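PDB 3LQY: putative isochorismatase hydrolase from Oleispira antarctica, which probably acts as a hydrolase of the isochorismatase family, its own substrate remaining an inference from that family. Local coordinates for residues 45-49 with 50-54; 97-101 with 102-106; 152-156 with 157-161; 164-167 with 168-172; 182-185 with 186-189. One frame throughout, in Å; residues are numbered along the deposited sequence.

Contact 1. Residues 45-49 with 50-54; sequences AKFRQ and QGLPV
Phe-47, in the last turn of helix 33-49, and Leu-52, in the loop that follows, illustrate how the chain leaving a helix can wrap back against an aromatic ring of the last turn. From CB outward, the phenylalanine first meets Val-54, whose CG2 lies 3.7 Å from Phe-47 CB. With chi1 at -93°, away from the usual staggered values, the ring swings toward the loop, and its CD2 comes within 3.3 Å of Leu-52 CB and 3.2 Å of Pro-53 O. Farther out, CE2 meets the CD2 methyl of Leu-52, which stands over one face of the ring, 4.1 Å from the centroid, in a CH-pi contact nearer the rim than the centre. The two side chains are turned about a right angle to each other. The backbone closes in step: Gln-50 N donates to Lys-46 O (2.9 Å), while Leu-52 N reaches Phe-47 O in a weak, bent bond. Phe-47 also packs on Leu-10 of strand 8-13, and Arg-48 turns elsewhere to a salt bridge with Glu-88. The chemistry is thus chiefly apolar, with the chain turning from helix 33-49 into strand 54-59 around a buried aromatic side chain.

Contact 2. Residues 97-101 with 102-106; sequences NSFRD and TDLKK
Two first torsions set up the meeting of Phe-99 with Leu-104. In Phe-99, CG lies opposite the carbonyl carbon (chi1 -68°), and in Leu-104 CG lies opposite the backbone N (chi1 -178°), which brings Leu-104 CD2 over the middle of the phenylalanine ring. The methyl carbon is 3.6 Å from the centroid and only 14° off the ring normal, a well-centred CH-pi contact. Lys-105 adds its CB near Phe-99 CD1. Polar contacts accompany this apolar one. Thr-102 OG1 donates to Ser-98 O across a short 2.5 Å, and the same oxygen accepts from Leu-104 N at 3.1 Å, so a single hydroxyl joins the loop to the first turn of helix 104-110. An alanine in place of Thr-102 would take away this hydroxyl and would probably leave Ser-98 O and Leu-104 N each without that mate, making the approach to the helix less firmly held. A water completes the linkage, accepting from Lys-105 N at 2.8 Å and donating to Phe-99 O and Thr-102 O. Upstream, Asn-97 OD1 accepts from Phe-99 N at 2.9 Å, the donor standing above the carbonyl plane. Beyond the segment, Phe-99 also packs on Val-130, Ala-133 and Leu-137 of helix 128-137, and Leu-104 on Val-91 and Leu-11 of the central sheet. The arrangement combines an Asx turn at Asn-97, a type I turn from Asn-97 to Arg-100 and an ST turn at Thr-102, leading from strand 90-93 into a helix of an alpha/beta fold.

Contact 3. Residues 152-156 with 157-161; sequences DLEFN and GITVP
Glu-154 and Gly-157 meet across the tight end of a hairpin: Gly-157 N donates to Glu-154 OE2 at 3.0 Å, approaching from above the carboxylate plane. The glutamate gets there by leaving CG anti to the backbone N (chi1 -177°) and bending at chi2, which folds the carboxylate back over the turn. On the way its CG passes Thr-159 OG1 at 3.8 Å, the two side chains crossing nearly perpendicularly on one face of the pair of strands. The backbone supplies the next shell. Phe-155 and Ile-158 exchange bonds in both directions, Phe-155 N to Ile-158 O at 2.7 Å and Ile-158 N to Phe-155 O at 2.8 Å. Leu-153 and Val-160 form a second hydrogen-bonded pair, with Val-160 N to Leu-153 O at 2.7 Å; Glu-154 and Thr-159 make the non-hydrogen-bonded pair between them. Gly-157 has a positive phi of 92°, where a side chain would collide with the preceding carbonyl oxygen. Farther out, Asp-152 OD1 accepts from Ala-162 N at the start of helix 162-173, and Leu-153 and Val-160 rest on Val-165 of that helix. Together these features define a two-stranded antiparallel beta hairpin closed by a type I' turn, an exposed excursion between strand 140-149 and helix 162-173.

Contact 4. Residues 164-167 with 168-172; sequences QVHA and AFMSA
Four successive backbone bonds mark this as regular alpha helix, running from Ala-168 N to Gln-164 O (3.0 Å), through Phe-169 N to Val-165 O and Met-170 N to His-166 O, to Ser-171 N with Ala-167 O (2.9 Å). Side chains one turn apart use that spacing, most plainly His-166 and Met-170, the latter a selenomethionine. The histidine ring leaves the backbone with CG anti to N (chi1 -170°), while Met-170 bends at chi2, which lays its chain beside one ring face. Its CG sits above that face, 4.0 Å from the centroid and displaced toward the rim, in a CH-pi contact. Beyond the bend the chain runs on straight, and CE reaches His-166 CE1 at 3.2 Å, a close approach, while the selenium stands obliquely to the ring. The imidazole nitrogens are engaged elsewhere: ND1 bonds to Thr-123 OG1, and NE2 to His-145 O, weakly. Replacing His-166 by an alanine would remove both nitrogens and would probably leave Thr-123 OG1 without this mate and open a gap beside the Met-170 chain. A bound glycerol, probably from the crystallisation liquor, lies about 4 Å from the His-166 side chain. On another side of the helix, Val-165 and Phe-169 run alongside one another, with Val-165 CG1 4.1 Å from Phe-169 CD1; Val-165 O approaches the ring at its edge, 3.3 Å from the same CD1. The helix is thereby set between its neighbours: Met-170 packs on Val-143, His-145 and Cys-148 of strand 140-149, while Phe-169 touches Asp-128 and Ala-172 touches Arg-132, both in helix 128-137.

Contact 5. Residues 182-185 with 186-189; sequences SADE and LIAG
This is a one-turn contact within the short helix 183-187 at the C-terminal end of the modelled chain, where Leu-186 and Ile-187 fold back over the carbonyls of Ser-182 and Ala-183. Leu-186 N donates to Ser-182 O at 2.8 Å, and the same pattern continues from Ile-187 N to Ala-183 O and from Ala-188 N to Asp-184 O. The two apolar side chains follow the same track: Leu-186 CG lies 3.5 Å from Ser-182 O, and Ile-187 CG1 3.2 Å from Ala-183 O. In Ile-187 that branch is placed opposite the carbonyl carbon (chi1 -79°), and its CD1 extends alongside Asp-184 to 4.1 Å from OD1. Ser-182 occupies the N-cap position. Its backbone N donates to Glu-185 OE2 at 2.9 Å in an almost straight bond (178°), the reciprocal half of a capping-box geometry, with the carboxylate met from above its plane. Asp-146 also holds this helix start, accepting from Ala-183 N and, weakly, from Ser-182 OG. Leu-186 packs on Ala-142 and Ala-144 of strand 140-149 and on Asn-179 and Ala-181 of strand 179-181, whereas Ala-183 and Ile-187 meet helix 33-49, at Gln-39 and Leu-43 and at Lys-42 respectively.

In the fold
Along the chain the five contacts come in series, contact 1 closing before contact 2 opens and so on to contact 5 at the C-terminal end. Contacts 1, 2, 4 and 5 lie on helices and loops attached to a six-stranded parallel sheet, while contact 3 is an outlying hairpin. Contacts 1 and 5 lie on the same side of the chain's centre, their centres about 13 Å apart, and touch where Lys-46 meets Ile-187. Contacts 3 and 4, centres about 14 Å apart, meet through Val-165, joining the hairpin to helix 162-173. Contact 2 touches none of the others. Contacts 1 and 3, about 38 Å apart between centres, lie on opposite sides of the chain's centre, so local turns and caps recur from the alpha/beta core out to its periphery.

Contact 1. Residues 45-49 with 50-54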
loop_
_atom_site.group_PDB
_atom_site.type_symbol
_atom_site.label_atom_id
_atom_site.label_comp_id
_atom_site.label_asym_id
_atom_site.label_seq_id
_atom_site.Cartn_x
_atom_site.Cartn_y
_atom_site.Cartn_z
ATOM N N ALA A 45 1.937 -11.563 -7.888
ATOM C CA ALA A 45 2.170 -12.828 -8.578
ATOM C C ALA A 45 3.654 -12.994 -8.904
ATOM O O ALA A 45 4.209 -14.090 -8.793
ATOM C CB ALA A 45 1.314 -12.918 -9.863
ATOM N N LYS A 46 4.294 -11.909 -9.326
ATOM C CA LYS A 46 5.733 -11.924 -9.610
ATOM C C LYS A 46 6.575 -12.267 -8.365
ATOM O O LYS A 46 7.471 -13.096 -8.433
ATOM C CB LYS A 46 6.165 -10.581 -10.214
ATOM C CG LYS A 46 7.613 -10.568 -10.790
ATOM C CD LYS A 46 7.868 -11.739 -11.761
ATOM C CE LYS A 46 8.940 -11.425 -12.766
ATOM N NZ LYS A 46 8.995 -12.415 -13.864
ATOM N N PHE A 47 6.271 -11.642 -7.229
ATOM C CA PHE A 47 7.038 -11.842 -5.980
ATOM C C PHE A 47 6.943 -13.295 -5.511
ATOM O O PHE A 47 7.969 -13.919 -5.170
ATOM C CB PHE A 47 6.583 -10.854 -4.864
ATOM C CG PHE A 47 7.393 -9.582 -4.807
ATOM C CD1 PHE A 47 7.264 -8.604 -5.797
ATOM C CD2 PHE A 47 8.307 -9.373 -3.776
ATOM C CE1 PHE A 47 8.066 -7.387 -5.749
ATOM C CE2 PHE A 47 9.106 -8.170 -3.718
ATOM C CZ PHE A 47 8.989 -7.213 -4.719
ATOM N N ARG A 48 5.716 -13.839 -5.532
ATOM C CA ARG A 48 5.476 -15.203 -5.110
ATOM C C ARG A 48 6.131 -16.187 -6.084
ATOM O O ARG A 48 6.642 -17.213 -5.665
ATOM C CB ARG A 48 3.971 -15.511 -5.033
ATOM C CG ARG A 48 3.243 -14.786 -3.925
ATOM C CD ARG A 48 1.751 -14.823 -4.144
ATOM N NE ARG A 48 1.033 -14.322 -2.981
ATOM C CZ ARG A 48 -0.291 -14.157 -2.932
ATOM N NH1 ARG A 48 -1.032 -14.448 -3.998
ATOM N NH2 ARG A 48 -0.879 -13.704 -1.825
ATOM N N GLN A 49 6.072 -15.848 -7.373
ATOM C CA GLN A 49 6.740 -16.578 -8.442
ATOM C C GLN A 49 8.262 -16.650 -8.221
ATOM O O GLN A 49 8.879 -17.663 -8.541
ATOM C CB GLN A 49 6.419 -15.953 -9.815
ATOM C CG GLN A 49 7.030 -16.685 -11.040
ATOM C CD GLN A 49 7.619 -15.724 -12.073
ATOM O OE1 GLN A 49 8.584 -15.001 -11.796
ATOM N NE2 GLN A 49 7.048 -15.729 -13.276
ATOM N N GLN A 50 8.853 -15.581 -7.686
ATOM C CA GLN A 50 10.233 -15.633 -7.201
ATOM C C GLN A 50 10.172 -16.048 -5.717
ATOM O O GLN A 50 9.117 -16.462 -5.226
ATOM C CB GLN A 50 10.952 -14.289 -7.434
ATOM C CG GLN A 50 10.914 -13.808 -8.884
ATOM C CD GLN A 50 11.496 -14.823 -9.839
ATOM O OE1 GLN A 50 12.681 -15.160 -9.767
ATOM N NE2 GLN A 50 10.656 -15.349 -10.725
ATOM N N GLY A 51 11.288 -15.981 -5.000
ATOM C CA GLY A 51 11.285 -16.434 -3.608
ATOM C C GLY A 51 10.767 -15.298 -2.761
ATOM O O GLY A 51 10.613 -15.456 -1.546
ATOM N N LEU A 52 10.440 -14.173 -3.411
ATOM C CA LEU A 52 10.428 -13.002 -2.553
ATOM C C LEU A 52 9.433 -12.694 -1.447
ATOM O O LEU A 52 8.272 -13.170 -1.484
ATOM C CB LEU A 52 10.413 -11.904 -3.623
ATOM C CG LEU A 52 11.738 -11.662 -4.342
ATOM C CD1 LEU A 52 12.336 -12.924 -4.921
ATOM C CD2 LEU A 52 11.579 -10.615 -5.426
ATOM N N PRO A 53 9.889 -11.941 -0.434
ATOM C CA PRO A 53 9.026 -11.553 0.672
ATOM C C PRO A 53 7.809 -10.702 0.248
ATOM O O PRO A 53 7.936 -9.779 -0.575
ATOM C CB PRO A 53 9.971 -10.737 1.567
ATOM C CG PRO A 53 11.295 -11.226 1.247
ATOM C CD PRO A 53 11.269 -11.479 -0.213
ATOM N N VAL A 54 6.652 -11.036 0.815
ATOM C CA VAL A 54 5.418 -10.274 0.642
ATOM C C VAL A 54 4.841 -9.964 2.023
ATOM O O VAL A 54 4.617 -10.894 2.822
ATOM C CB VAL A 54 4.384 -11.059 -0.176
ATOM C CG1 VAL A 54 3.105 -10.264 -0.308
ATOM C CG2 VAL A 54 4.943 -11.361 -1.542
#

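Contact 2. Residues 97-101 with 102-106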
loop_
_atom_site.group_PDB
_atom_site.type_symbol
_atom_site.label_atom_id
_atom_site.label_comp_id
_atom_site.label_asym_id
_atom_site.label_seq_id
_atom_site.Cartn_x
_atom_site.Cartn_y
_atom_site.Cartn_z
ATOM N N ASN A 97 0.303 6.262 9.554
ATOM C CA ASN A 97 1.618 5.685 9.346
ATOM C C ASN A 97 1.651 4.231 9.738
ATOM O O ASN A 97 1.393 3.912 10.887
ATOM C CB ASN A 97 2.613 6.474 10.208
ATOM C CG ASN A 97 4.056 6.014 10.074
ATOM O OD1 ASN A 97 4.344 4.978 9.497
ATOM N ND2 ASN A 97 5.002 6.857 10.573
ATOM N N SER A 98 2.061 3.372 8.808
ATOM C CA SER A 98 2.007 1.925 8.995
ATOM C C SER A 98 3.064 1.414 9.993
ATOM O O SER A 98 2.968 0.276 10.472
ATOM C CB SER A 98 2.156 1.198 7.643
ATOM O OG SER A 98 1.005 1.331 6.825
ATOM N N PHE A 99 4.062 2.238 10.319
ATOM C CA PHE A 99 5.040 1.873 11.372
ATOM C C PHE A 99 4.593 2.285 12.760
ATOM O O PHE A 99 5.232 1.897 13.728
ATOM C CB PHE A 99 6.416 2.550 11.143
ATOM C CG PHE A 99 7.144 2.055 9.933
ATOM C CD1 PHE A 99 7.937 0.921 9.998
ATOM C CD2 PHE A 99 7.036 2.721 8.726
ATOM C CE1 PHE A 99 8.595 0.442 8.874
ATOM C CE2 PHE A 99 7.671 2.235 7.590
ATOM C CZ PHE A 99 8.471 1.102 7.671
ATOM N N ARG A 100 3.588 3.142 12.880
ATOM C CA ARG A 100 3.226 3.711 14.178
ATOM C C ARG A 100 2.387 2.772 15.026
ATOM O O ARG A 100 1.263 2.415 14.639
ATOM C CB ARG A 100 2.473 5.009 13.990
ATOM C CG ARG A 100 2.127 5.713 15.260
ATOM C CD ARG A 100 1.734 7.137 14.982
ATOM N NE ARG A 100 1.071 7.741 16.127
ATOM C CZ ARG A 100 0.411 8.894 16.105
ATOM N NH1 ARG A 100 0.345 9.611 14.991
ATOM N NH2 ARG A 100 -0.171 9.346 17.214
ATOM N N ASP A 101 2.925 2.426 16.198
ATOM C CA ASP A 101 2.278 1.476 17.149
ATOM C C ASP A 101 1.952 0.112 16.529
ATOM O O ASP A 101 1.082 -0.606 17.019
ATOM C CB ASP A 101 0.997 2.081 17.771
ATOM C CG ASP A 101 1.272 3.351 18.585
ATOM O OD1 ASP A 101 2.338 3.442 19.236
ATOM O OD2 ASP A 101 0.402 4.252 18.580
ATOM N N THR A 102 2.649 -0.239 15.456
ATOM C CA THR A 102 2.494 -1.522 14.811
ATOM C C THR A 102 3.794 -2.274 14.946
ATOM O O THR A 102 4.772 -1.756 15.434
ATOM C CB THR A 102 2.164 -1.409 13.290
ATOM O OG1 THR A 102 3.359 -1.092 12.561
ATOM C CG2 THR A 102 1.077 -0.400 13.052
ATOM N N ASP A 103 3.771 -3.502 14.464
ATOM C CA ASP A 103 4.901 -4.407 14.489
ATOM C C ASP A 103 5.623 -4.388 13.162
ATOM O O ASP A 103 6.441 -5.263 12.901
ATOM C CB ASP A 103 4.376 -5.834 14.708
ATOM C CG ASP A 103 3.599 -5.991 16.015
ATOM O OD1 ASP A 103 3.746 -5.112 16.896
ATOM O OD2 ASP A 103 2.851 -6.989 16.165
ATOM N N LEU A 104 5.307 -3.425 12.301
ATOM C CA LEU A 104 5.820 -3.476 10.926
ATOM C C LEU A 104 7.338 -3.558 10.862
ATOM O O LEU A 104 7.886 -4.390 10.128
ATOM C CB LEU A 104 5.332 -2.312 10.089
ATOM C CG LEU A 104 5.843 -2.403 8.641
ATOM C CD1 LEU A 104 5.264 -3.657 7.948
ATOM C CD2 LEU A 104 5.540 -1.103 7.861
ATOM N N LYS A 105 8.007 -2.714 11.638
ATOM C CA LYS A 105 9.468 -2.657 11.625
ATOM C C LYS A 105 10.013 -4.001 12.077
ATOM O O LYS A 105 10.738 -4.669 11.330
ATOM C CB LYS A 105 9.988 -1.537 12.537
ATOM C CG LYS A 105 11.456 -1.133 12.286
ATOM C CD LYS A 105 11.947 -0.135 13.353
ATOM C CE LYS A 105 13.399 0.323 13.110
ATOM N NZ LYS A 105 14.082 0.734 14.382
ATOM N N LYS A 106 9.630 -4.399 13.292
ATOM C CA LYS A 106 10.058 -5.676 13.856
ATOM C C LYS A 106 9.851 -6.779 12.819
ATOM O O LYS A 106 10.721 -7.609 12.591
ATOM C CB LYS A 106 9.274 -5.988 15.138
HETATM O O HOH W 1 6.915 -0.809 13.310
#

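Contact 3. Residues 152-156 with 157-161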
loop_
_atom_site.group_PDB
_atom_site.type_symbol
_atom_site.label_atom_id
_atom_site.label_comp_id
_atom_site.label_asym_id
_atom_site.label_seq_id
_atom_site.Cartn_x
_atom_site.Cartn_y
_atom_site.Cartn_z
ATOM N N ASP A 152 -10.777 12.235 -4.802
ATOM C CA ASP A 152 -10.866 13.655 -5.018
ATOM C C ASP A 152 -10.762 14.361 -3.658
ATOM O O ASP A 152 -11.425 13.940 -2.691
ATOM C CB ASP A 152 -12.205 14.054 -5.659
ATOM C CG ASP A 152 -12.386 13.564 -7.090
ATOM O OD1 ASP A 152 -11.475 12.970 -7.681
ATOM O OD2 ASP A 152 -13.510 13.733 -7.627
ATOM N N LEU A 153 -9.966 15.459 -3.601
ATOM C CA LEU A 153 -9.834 16.260 -2.370
ATOM C C LEU A 153 -10.325 17.677 -2.585
ATOM O O LEU A 153 -10.328 18.177 -3.709
ATOM C CB LEU A 153 -8.386 16.273 -1.863
ATOM C CG LEU A 153 -7.829 14.928 -1.371
ATOM C CD1 LEU A 153 -6.396 15.130 -0.948
ATOM C CD2 LEU A 153 -8.649 14.348 -0.228
ATOM N N GLU A 154 -10.758 18.318 -1.503
ATOM C CA GLU A 154 -11.146 19.724 -1.543
ATOM C C GLU A 154 -10.433 20.456 -0.411
ATOM O O GLU A 154 -10.236 19.915 0.703
ATOM C CB GLU A 154 -12.682 19.890 -1.461
ATOM C CG GLU A 154 -13.190 21.316 -1.572
ATOM C CD GLU A 154 -13.365 21.997 -0.211
ATOM O OE1 GLU A 154 -13.189 21.307 0.833
ATOM O OE2 GLU A 154 -13.718 23.205 -0.190
ATOM N N PHE A 155 -10.031 21.675 -0.697
ATOM C CA PHE A 155 -9.480 22.495 0.334
ATOM C C PHE A 155 -9.801 23.968 0.098
ATOM O O PHE A 155 -9.475 24.534 -0.961
ATOM C CB PHE A 155 -7.956 22.309 0.459
ATOM C CG PHE A 155 -7.364 23.170 1.507
ATOM C CD1 PHE A 155 -7.598 22.896 2.842
ATOM C CD2 PHE A 155 -6.580 24.278 1.173
ATOM C CE1 PHE A 155 -7.081 23.719 3.843
ATOM C CE2 PHE A 155 -6.051 25.110 2.168
ATOM C CZ PHE A 155 -6.281 24.816 3.507
ATOM N N ASN A 156 -10.477 24.553 1.089
ATOM C CA ASN A 156 -10.761 25.997 1.120
ATOM C C ASN A 156 -11.236 26.481 -0.262
ATOM O O ASN A 156 -10.757 27.489 -0.839
ATOM C CB ASN A 156 -9.531 26.726 1.653
ATOM C CG ASN A 156 -9.587 28.240 1.442
ATOM O OD1 ASN A 156 -10.597 28.904 1.749
ATOM N ND2 ASN A 156 -8.481 28.806 0.919
ATOM N N GLY A 157 -12.195 25.746 -0.796
ATOM C CA GLY A 157 -12.811 26.092 -2.056
ATOM C C GLY A 157 -12.206 25.475 -3.307
ATOM O O GLY A 157 -12.841 25.547 -4.371
ATOM N N ILE A 158 -11.017 24.873 -3.215
ATOM C CA ILE A 158 -10.394 24.259 -4.394
ATOM C C ILE A 158 -10.590 22.757 -4.345
ATOM O O ILE A 158 -10.254 22.154 -3.342
ATOM C CB ILE A 158 -8.877 24.556 -4.476
ATOM C CG1 ILE A 158 -8.637 26.071 -4.506
ATOM C CG2 ILE A 158 -8.242 23.814 -5.701
ATOM C CD1 ILE A 158 -7.271 26.484 -3.913
ATOM N N THR A 159 -11.118 22.183 -5.429
ATOM C CA THR A 159 -11.378 20.734 -5.552
ATOM C C THR A 159 -10.293 20.198 -6.476
ATOM O O THR A 159 -10.102 20.743 -7.560
ATOM C CB THR A 159 -12.785 20.431 -6.157
ATOM O OG1 THR A 159 -13.807 20.825 -5.240
ATOM C CG2 THR A 159 -12.949 18.955 -6.424
ATOM N N VAL A 160 -9.510 19.232 -6.015
ATOM C CA VAL A 160 -8.434 18.658 -6.815
ATOM C C VAL A 160 -8.907 17.225 -7.174
ATOM O O VAL A 160 -9.068 16.389 -6.292
ATOM C CB VAL A 160 -7.126 18.540 -6.000
ATOM C CG1 VAL A 160 -5.965 18.117 -6.904
ATOM C CG2 VAL A 160 -6.805 19.875 -5.277
ATOM N N PRO A 161 -9.110 16.941 -8.465
ATOM C CA PRO A 161 -9.520 15.581 -8.816
ATOM C C PRO A 161 -8.444 14.571 -8.414
ATOM O O PRO A 161 -7.263 14.938 -8.254
ATOM C CB PRO A 161 -9.628 15.642 -10.332
ATOM C CG PRO A 161 -9.738 17.072 -10.664
ATOM C CD PRO A 161 -9.001 17.805 -9.658
#

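Contact 4. Residues 164-167 with 168-172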
loop_
_atom_site.group_PDB
_atom_site.type_symbol
_atom_site.label_atom_id
_atom_site.label_comp_id
_atom_site.label_asym_id
_atom_site.label_seq_id
_atom_site.Cartn_x
_atom_site.Cartn_y
_atom_site.Cartn_z
ATOM N N GLN A 164 -5.041 14.320 -10.127
ATOM C CA GLN A 164 -4.107 15.382 -9.800
ATOM C C GLN A 164 -3.556 15.230 -8.398
ATOM O O GLN A 164 -2.376 15.519 -8.174
ATOM C CB GLN A 164 -4.728 16.733 -10.024
ATOM C CG GLN A 164 -4.623 17.118 -11.506
ATOM C CD GLN A 164 -5.077 18.513 -11.739
ATOM O OE1 GLN A 164 -5.958 18.987 -11.027
ATOM N NE2 GLN A 164 -4.502 19.191 -12.741
ATOM N N VAL A 165 -4.378 14.721 -7.479
ATOM C CA VAL A 165 -3.906 14.397 -6.138
ATOM C C VAL A 165 -2.766 13.389 -6.260
ATOM O O VAL A 165 -1.636 13.610 -5.770
ATOM C CB VAL A 165 -5.027 13.861 -5.297
ATOM C CG1 VAL A 165 -4.507 13.269 -3.948
ATOM C CG2 VAL A 165 -6.215 14.938 -5.162
ATOM N N HIS A 166 -3.070 12.315 -6.967
ATOM C CA HIS A 166 -2.131 11.229 -7.245
ATOM C C HIS A 166 -0.841 11.686 -7.906
ATOM O O HIS A 166 0.263 11.350 -7.461
ATOM C CB HIS A 166 -2.881 10.159 -8.089
ATOM C CG HIS A 166 -2.130 8.883 -8.254
ATOM N ND1 HIS A 166 -2.141 7.894 -7.293
ATOM C CD2 HIS A 166 -1.442 8.379 -9.311
ATOM C CE1 HIS A 166 -1.452 6.854 -7.733
ATOM N NE2 HIS A 166 -1.025 7.116 -8.959
ATOM N N ALA A 167 -0.969 12.498 -8.949
ATOM C CA ALA A 167 0.185 13.008 -9.670
ATOM C C ALA A 167 1.088 13.879 -8.751
ATOM O O ALA A 167 2.309 13.766 -8.777
ATOM C CB ALA A 167 -0.288 13.774 -10.884
ATOM N N ALA A 168 0.483 14.731 -7.926
ATOM C CA ALA A 168 1.253 15.595 -7.012
ATOM C C ALA A 168 2.039 14.766 -5.999
ATOM O O ALA A 168 3.233 15.016 -5.776
ATOM C CB ALA A 168 0.325 16.599 -6.295
ATOM N N PHE A 169 1.377 13.772 -5.401
ATOM C CA PHE A 169 2.026 12.957 -4.384
ATOM C C PHE A 169 3.106 12.063 -4.967
ATOM O O PHE A 169 4.200 11.913 -4.392
ATOM C CB PHE A 169 1.002 12.185 -3.579
ATOM C CG PHE A 169 0.461 12.968 -2.429
ATOM C CD1 PHE A 169 -0.658 13.768 -2.576
ATOM C CD2 PHE A 169 1.067 12.909 -1.198
ATOM C CE1 PHE A 169 -1.128 14.547 -1.521
ATOM C CE2 PHE A 169 0.539 13.572 -0.150
ATOM C CZ PHE A 169 -0.530 14.450 -0.313
HETATM N N MSE A 170 2.823 11.510 -6.148
HETATM C CA MSE A 170 3.798 10.675 -6.828
HETATM C C MSE A 170 5.004 11.517 -7.242
HETATM O O MSE A 170 6.150 11.107 -7.074
HETATM C CB MSE A 170 3.163 9.971 -8.016
HETATM C CG MSE A 170 2.197 8.918 -7.618
HETATM SE SE MSE A 170 3.015 7.446 -6.627
HETATM C CE MSE A 170 1.361 6.429 -6.329
ATOM N N SER A 171 4.748 12.707 -7.748
ATOM C CA SER A 171 5.846 13.601 -8.098
ATOM C C SER A 171 6.679 13.935 -6.871
ATOM O O SER A 171 7.935 13.968 -6.930
ATOM C CB SER A 171 5.279 14.859 -8.739
ATOM O OG SER A 171 6.291 15.739 -9.157
ATOM N N ALA A 172 6.008 14.218 -5.757
ATOM C CA ALA A 172 6.692 14.598 -4.524
ATOM C C ALA A 172 7.606 13.446 -4.087
ATOM O O ALA A 172 8.791 13.668 -3.779
ATOM C CB ALA A 172 5.706 14.930 -3.428
#

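Contact 5. Residues 182-185 with 186-189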
loop_
_atom_site.group_PDB
_atom_site.type_symbol
_atom_site.label_atom_id
_atom_site.label_comp_id
_atom_site.label_asym_id
_atom_site.label_seq_id
_atom_site.Cartn_x
_atom_site.Cartn_y
_atom_site.Cartn_z
ATOM N N SER A 182 6.194 2.121 -13.013
ATOM C CA SER A 182 5.032 1.274 -13.320
ATOM C C SER A 182 5.207 -0.099 -12.680
ATOM O O SER A 182 6.335 -0.569 -12.493
ATOM C CB SER A 182 4.923 1.130 -14.858
ATOM O OG SER A 182 3.972 0.183 -15.255
ATOM N N ALA A 183 4.084 -0.722 -12.294
ATOM C CA ALA A 183 4.084 -2.158 -11.977
ATOM C C ALA A 183 4.880 -2.931 -13.019
ATOM O O ALA A 183 5.773 -3.721 -12.683
ATOM C CB ALA A 183 2.636 -2.710 -11.904
ATOM N N ASP A 184 4.574 -2.678 -14.285
ATOM C CA ASP A 184 5.220 -3.418 -15.382
ATOM C C ASP A 184 6.714 -3.152 -15.446
ATOM O O ASP A 184 7.503 -4.077 -15.676
ATOM C CB ASP A 184 4.533 -3.101 -16.729
ATOM C CG ASP A 184 3.188 -3.844 -16.899
ATOM O OD1 ASP A 184 3.006 -4.906 -16.265
ATOM O OD2 ASP A 184 2.302 -3.376 -17.660
ATOM N N GLU A 185 7.105 -1.888 -15.213
ATOM C CA GLU A 185 8.513 -1.524 -15.191
ATOM C C GLU A 185 9.218 -2.190 -14.019
ATOM O O GLU A 185 10.350 -2.634 -14.142
ATOM C CB GLU A 185 8.669 -0.002 -15.118
ATOM C CG GLU A 185 8.188 0.702 -16.388
ATOM C CD GLU A 185 8.083 2.205 -16.261
ATOM O OE1 GLU A 185 7.982 2.861 -17.320
ATOM O OE2 GLU A 185 8.116 2.746 -15.127
ATOM N N LEU A 186 8.540 -2.273 -12.881
ATOM C CA LEU A 186 9.145 -2.891 -11.707
ATOM C C LEU A 186 9.187 -4.414 -11.913
ATOM O O LEU A 186 10.139 -5.086 -11.503
ATOM C CB LEU A 186 8.389 -2.495 -10.433
ATOM C CG LEU A 186 8.605 -1.050 -9.929
ATOM C CD1 LEU A 186 7.510 -0.615 -8.989
ATOM C CD2 LEU A 186 9.961 -0.914 -9.259
ATOM N N ILE A 187 8.153 -4.949 -12.562
ATOM C CA ILE A 187 8.098 -6.384 -12.852
ATOM C C ILE A 187 9.264 -6.762 -13.780
ATOM O O ILE A 187 10.024 -7.712 -13.488
ATOM C CB ILE A 187 6.721 -6.775 -13.467
ATOM C CG1 ILE A 187 5.664 -6.877 -12.357
ATOM C CG2 ILE A 187 6.810 -8.105 -14.259
ATOM C CD1 ILE A 187 4.202 -6.937 -12.873
ATOM N N ALA A 188 9.414 -5.971 -14.860
ATOM C CA ALA A 188 10.502 -6.138 -15.849
ATOM C C ALA A 188 11.924 -6.211 -15.259
ATOM O O ALA A 188 12.847 -6.624 -15.982
ATOM C CB ALA A 188 10.424 -5.044 -16.952
ATOM N N GLY A 189 12.119 -5.850 -13.981
ATOM C CA GLY A 189 13.467 -5.829 -13.374
ATOM C C GLY A 189 13.712 -6.769 -12.210
ATOM O O GLY A 189 12.833 -7.577 -11.868
#